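Local coordinates for type 2A phosphatase-associated protein 42 (Saccharomyces cerevisiae, PDB 2V0P) that inhibits the type 2A-related phosphatase SIT4, associates with PP2A catalytic subunits, and takes part in negative regulation of TOR signalling in response to nitrogen source, at residues K179-C182 with L183-E186; E202-L205 with M206-H209. All coordinates share one frame; numbering follows the deposited sequence. Where two conformers were deposited one is given.

Interaction 1. Residues K179-C182 with L183-E186; sequences KLHC and LELE. With ZN (zinc ion), chain C.
The last two turns of helix 156-186 bring Leu180 against Glu184 and His181 against Leu185, side chains one helical turn apart. The backbone is regular α-helix: Glu184 N donates to Leu180 O at 2.9 Å, with an N-H...O angle of 176°, and Glu186 N to Cys182 O at 2.9 Å. On the side facing helix 199-231, Glu184 CG sits next to the backbone N and opposite the carbonyl carbon (chi1 -69°). The chain beyond is extended and lies across Leu180, bringing OE2 to 3.6 Å from Leu180 CD1. A long acid suits this place because its methylenes can pack on leucine while its carboxylate reaches Arg207 on the next helix, which forms a salt bridge with OE2. Replacing Glu184 with an alanine would probably leave the Arg207 charge without this mate and uncover part of the Leu180 methyls. On the exposed flank, Leu185 places CD1 over one face of the His181 ring, 3.8 Å from its centroid and 16° off the normal, a CH-pi contact in which one leucine methyl rests on the ring, somewhat toward its rim. Glu184 OE1 lies near the plane of that ring at its edge, but 4.4 Å from His181 ND1, too far for direct contact. A zinc ion lies beside Cys182 SG, although the modelled separation is too short to be trusted. Leu180 and Leu183 are buried, and the side chains of Lys179, Leu180, Leu183 and Glu184 all touch helix 199-231, the neighbouring helix that packs along this end.

Interaction 2. Residues E202-L205 with M206-H209; sequences ELYL and MRLH
Leu203 O accepts the shortest sound polar bond here, from Arg207 N at 2.8 Å, one of four i to i+4 bonds near the start of helix 199-231. Its N-H...O angle is 144°, more bent than that of the 2.9 Å bond from Met206 N to Glu202 O. The same pair of residues, Leu203 and Arg207, meets again through side chains. With CG opposite the backbone N (chi1 176°) and a bend at chi3, Arg207 swings its guanidinium back along the helix, where Leu203 CD1 lies over one face, 3.5 Å from NH2. Tyr204 runs alongside Arg207, both pointing the same way, yet the two do not stack: ring and guanidinium planes are 46° apart, and NH1 comes to the ring edge near its plane, 3.9 Å from CE1. Arginine suits this place because its long chain can pass these neighbours while its flat, charged end still reaches an acid, Glu184 of helix 156-186, through NH2. Further along, Leu208 is buried, its CG 3.5 Å from Tyr204 O, and its side chain touches Phe114 and Leu118 of helix 93-120, a nonpolar setting that suits an aliphatic residue. Met206, present as selenomethionine, sets CB 3.4 Å from Glu202 O, and its bent chain leads off to Lys179. His209 NE2 is hydrogen-bonded to Asp125 OD2. Chemically, the guanidinium has a leucine methyl over one face and the edge of the Tyr204 ring nearby, and its charge is answered by a carboxylate; this would be expected to limit its rotation and favour the charged form of both partners.

In the fold
From the N terminus, interaction 1 comes first, in the final turns of helix 156-186, and interaction 2 follows in the early turns of helix 199-231. Each is local, closing only helical turns, so the two stand in series and neither nest nor cross. The helices run antiparallel, joined by a linker of which residues 188-197 are not modelled, and the contacts lie side by side, centres about 10 Å apart. Glu184 OE2 and Arg207 NH2 join them at 2.7 Å, beside Leu180 packed on Leu203 and Lys179 on Met206. Such pairing of antiparallel helices is in keeping with the tetratricopeptide repeat-like fold of this N-terminal domain.

Interaction 1. Residues K179-C182 with L183-E186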
loop_
_atom_site.group_PDB
_atom_site.type_symbol
_atom_site.label_atom_id
_atom_site.label_comp_id
_atom_site.label_asym_id
_atom_site.label_seq_id
_atom_site.Cartn_x
_atom_site.Cartn_y
_atom_site.Cartn_z
ATOM N N LYS A 179 -26.530 -4.656 15.050
ATOM C CA LYS A 179 -27.510 -3.893 15.822
ATOM C C LYS A 179 -28.327 -2.956 14.909
ATOM O O LYS A 179 -29.557 -2.894 15.010
ATOM C CB LYS A 179 -26.859 -3.132 16.977
ATOM C CG LYS A 179 -26.540 -4.003 18.177
ATOM C CD LYS A 179 -25.435 -3.396 19.063
ATOM C CE LYS A 179 -25.930 -2.215 19.907
ATOM N NZ LYS A 179 -24.883 -1.693 20.854
ATOM N N LEU A 180 -27.653 -2.290 13.991
ATOM C CA LEU A 180 -28.327 -1.442 12.984
ATOM C C LEU A 180 -29.275 -2.233 12.080
ATOM O O LEU A 180 -30.417 -1.841 11.829
ATOM C CB LEU A 180 -27.283 -0.695 12.163
ATOM C CG LEU A 180 -27.771 0.146 10.975
ATOM C CD1 LEU A 180 -28.865 1.101 11.416
ATOM C CD2 LEU A 180 -26.654 0.882 10.391
ATOM N N HIS A 181 -28.796 -3.375 11.614
ATOM C CA HIS A 181 -29.585 -4.284 10.816
ATOM C C HIS A 181 -30.875 -4.700 11.542
ATOM O O HIS A 181 -31.962 -4.527 10.987
ATOM C CB HIS A 181 -28.710 -5.499 10.438
ATOM C CG HIS A 181 -29.289 -6.378 9.377
ATOM N ND1 HIS A 181 -29.987 -5.886 8.294
ATOM C CD2 HIS A 181 -29.258 -7.720 9.223
ATOM C CE1 HIS A 181 -30.376 -6.889 7.530
ATOM N NE2 HIS A 181 -29.938 -8.011 8.065
ATOM N N CYS A 182 -30.780 -5.234 12.762
ATOM C CA CYS A 182 -32.001 -5.710 13.468
ATOM C C CYS A 182 -32.995 -4.509 13.686
ATOM O O CYS A 182 -34.203 -4.677 13.538
ATOM C CB CYS A 182 -31.705 -6.621 14.725
ATOM S SG CYS A 182 -32.111 -8.588 14.745
ATOM N N LEU A 183 -32.482 -3.316 13.971
ATOM C CA LEU A 183 -33.290 -2.067 14.062
ATOM C C LEU A 183 -34.033 -1.699 12.788
ATOM O O LEU A 183 -35.253 -1.567 12.815
ATOM C CB LEU A 183 -32.475 -0.896 14.563
ATOM C CG LEU A 183 -32.212 -0.828 16.060
ATOM C CD1 LEU A 183 -31.117 0.157 16.382
ATOM C CD2 LEU A 183 -33.460 -0.532 16.858
ATOM N N GLU A 184 -33.333 -1.638 11.669
ATOM C CA GLU A 184 -33.967 -1.415 10.374
ATOM C C GLU A 184 -35.097 -2.414 10.088
ATOM O O GLU A 184 -36.153 -2.023 9.591
ATOM C CB GLU A 184 -32.936 -1.426 9.239
ATOM C CG GLU A 184 -32.002 -0.230 9.254
ATOM C CD GLU A 184 -30.792 -0.398 8.357
ATOM O OE1 GLU A 184 -30.505 -1.544 7.951
ATOM O OE2 GLU A 184 -30.111 0.620 8.065
ATOM N N LEU A 185 -34.883 -3.689 10.422
ATOM C CA LEU A 185 -35.873 -4.718 10.153
ATOM C C LEU A 185 -37.065 -4.632 11.104
ATOM O O LEU A 185 -38.194 -4.836 10.686
ATOM C CB LEU A 185 -35.237 -6.103 10.214
ATOM C CG LEU A 185 -34.350 -6.518 9.047
ATOM C CD1 LEU A 185 -33.337 -7.541 9.522
ATOM C CD2 LEU A 185 -35.185 -7.075 7.916
ATOM N N GLU A 186 -36.808 -4.324 12.368
ATOM C CA GLU A 186 -37.883 -4.101 13.336
ATOM C C GLU A 186 -38.812 -2.940 12.925
ATOM O O GLU A 186 -39.996 -2.942 13.286
ATOM C CB GLU A 186 -37.325 -3.889 14.740
ATOM C CG GLU A 186 -36.838 -5.161 15.397
ATOM C CD GLU A 186 -36.418 -4.956 16.842
ATOM O OE1 GLU A 186 -35.576 -4.061 17.101
ATOM O OE2 GLU A 186 -36.929 -5.703 17.715
HETATM ZN ZN ZN C . -31.962 -9.426 13.611
#

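Interaction 2. Residues E202-L205 with M206-H209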
loop_
_atom_site.group_PDB
_atom_site.type_symbol
_atom_site.label_atom_id
_atom_site.label_comp_id
_atom_site.label_asym_id
_atom_site.label_seq_id
_atom_site.Cartn_x
_atom_site.Cartn_y
_atom_site.Cartn_z
ATOM N N GLU A 202 -33.680 5.668 17.952
ATOM C CA GLU A 202 -32.648 4.685 18.201
ATOM C C GLU A 202 -31.968 4.274 16.889
ATOM O O GLU A 202 -30.778 4.217 16.822
ATOM C CB GLU A 202 -33.254 3.477 18.906
ATOM C CG GLU A 202 -32.304 2.307 19.094
ATOM C CD GLU A 202 -32.920 1.179 19.898
ATOM O OE1 GLU A 202 -34.134 0.923 19.735
ATOM O OE2 GLU A 202 -32.194 0.539 20.690
ATOM N N LEU A 203 -32.762 4.005 15.864
ATOM C CA LEU A 203 -32.247 3.706 14.547
ATOM C C LEU A 203 -31.298 4.790 13.984
ATOM O O LEU A 203 -30.232 4.476 13.441
ATOM C CB LEU A 203 -33.410 3.389 13.613
ATOM C CG LEU A 203 -33.214 3.218 12.118
ATOM C CD1 LEU A 203 -32.184 2.128 11.877
ATOM C CD2 LEU A 203 -34.540 2.882 11.435
ATOM N N TYR A 204 -31.695 6.053 14.089
ATOM C CA TYR A 204 -30.927 7.140 13.602
ATOM C C TYR A 204 -29.587 7.293 14.288
ATOM O O TYR A 204 -28.595 7.541 13.624
ATOM C CB TYR A 204 -31.726 8.452 13.651
ATOM C CG TYR A 204 -32.913 8.451 12.733
ATOM C CD1 TYR A 204 -33.023 7.531 11.692
ATOM C CD2 TYR A 204 -33.904 9.412 12.862
ATOM C CE1 TYR A 204 -34.125 7.545 10.821
ATOM C CE2 TYR A 204 -35.001 9.430 12.013
ATOM C CZ TYR A 204 -35.099 8.513 10.984
ATOM O OH TYR A 204 -36.198 8.568 10.130
ATOM N N LEU A 205 -29.578 7.156 15.586
ATOM C CA LEU A 205 -28.387 7.147 16.399
ATOM C C LEU A 205 -27.492 5.960 16.075
ATOM O O LEU A 205 -26.329 6.153 16.047
ATOM C CB LEU A 205 -28.681 7.164 17.875
ATOM C CG LEU A 205 -29.334 8.487 18.329
ATOM C CD1 LEU A 205 -29.927 8.304 19.671
ATOM C CD2 LEU A 205 -28.319 9.613 18.321
HETATM N N MSE A 206 -28.064 4.768 15.937
HETATM C CA MSE A 206 -27.302 3.553 15.579
HETATM C C MSE A 206 -26.726 3.713 14.178
HETATM O O MSE A 206 -25.645 3.191 13.859
HETATM C CB MSE A 206 -28.175 2.289 15.662
HETATM C CG MSE A 206 -27.387 0.957 15.565
HETATM SE SE MSE A 206 -26.136 0.784 17.065
HETATM C CE MSE A 206 -27.406 0.599 18.543
ATOM N N ARG A 207 -27.474 4.376 13.318
ATOM C CA ARG A 207 -26.996 4.587 11.995
ATOM C C ARG A 207 -25.705 5.483 12.054
ATOM O O ARG A 207 -24.664 5.144 11.485
ATOM C CB ARG A 207 -28.144 5.064 11.117
ATOM C CG ARG A 207 -27.789 5.419 9.712
ATOM C CD ARG A 207 -29.071 5.600 8.927
ATOM N NE ARG A 207 -29.745 4.317 8.774
ATOM C CZ ARG A 207 -31.057 4.149 8.638
ATOM N NH1 ARG A 207 -31.895 5.188 8.645
ATOM N NH2 ARG A 207 -31.535 2.920 8.505
ATOM N N LEU A 208 -25.737 6.562 12.831
ATOM C CA LEU A 208 -24.542 7.394 12.970
ATOM C C LEU A 208 -23.379 6.545 13.529
ATOM O O LEU A 208 -22.244 6.687 13.125
ATOM C CB LEU A 208 -24.815 8.618 13.868
ATOM C CG LEU A 208 -25.783 9.573 13.179
ATOM C CD1 LEU A 208 -26.130 10.698 14.186
ATOM C CD2 LEU A 208 -25.289 10.202 11.929
ATOM N N HIS A 209 -23.703 5.680 14.482
ATOM C CA HIS A 209 -22.712 4.833 15.110
ATOM C C HIS A 209 -21.984 4.000 14.020
ATOM O O HIS A 209 -20.806 3.961 14.043
ATOM C CB HIS A 209 -23.380 3.941 16.161
ATOM C CG HIS A 209 -22.422 3.360 17.147
ATOM N ND1 HIS A 209 -22.820 2.880 18.379
ATOM C CD2 HIS A 209 -21.077 3.239 17.110
ATOM C CE1 HIS A 209 -21.758 2.435 19.027
ATOM N NE2 HIS A 209 -20.694 2.653 18.283
#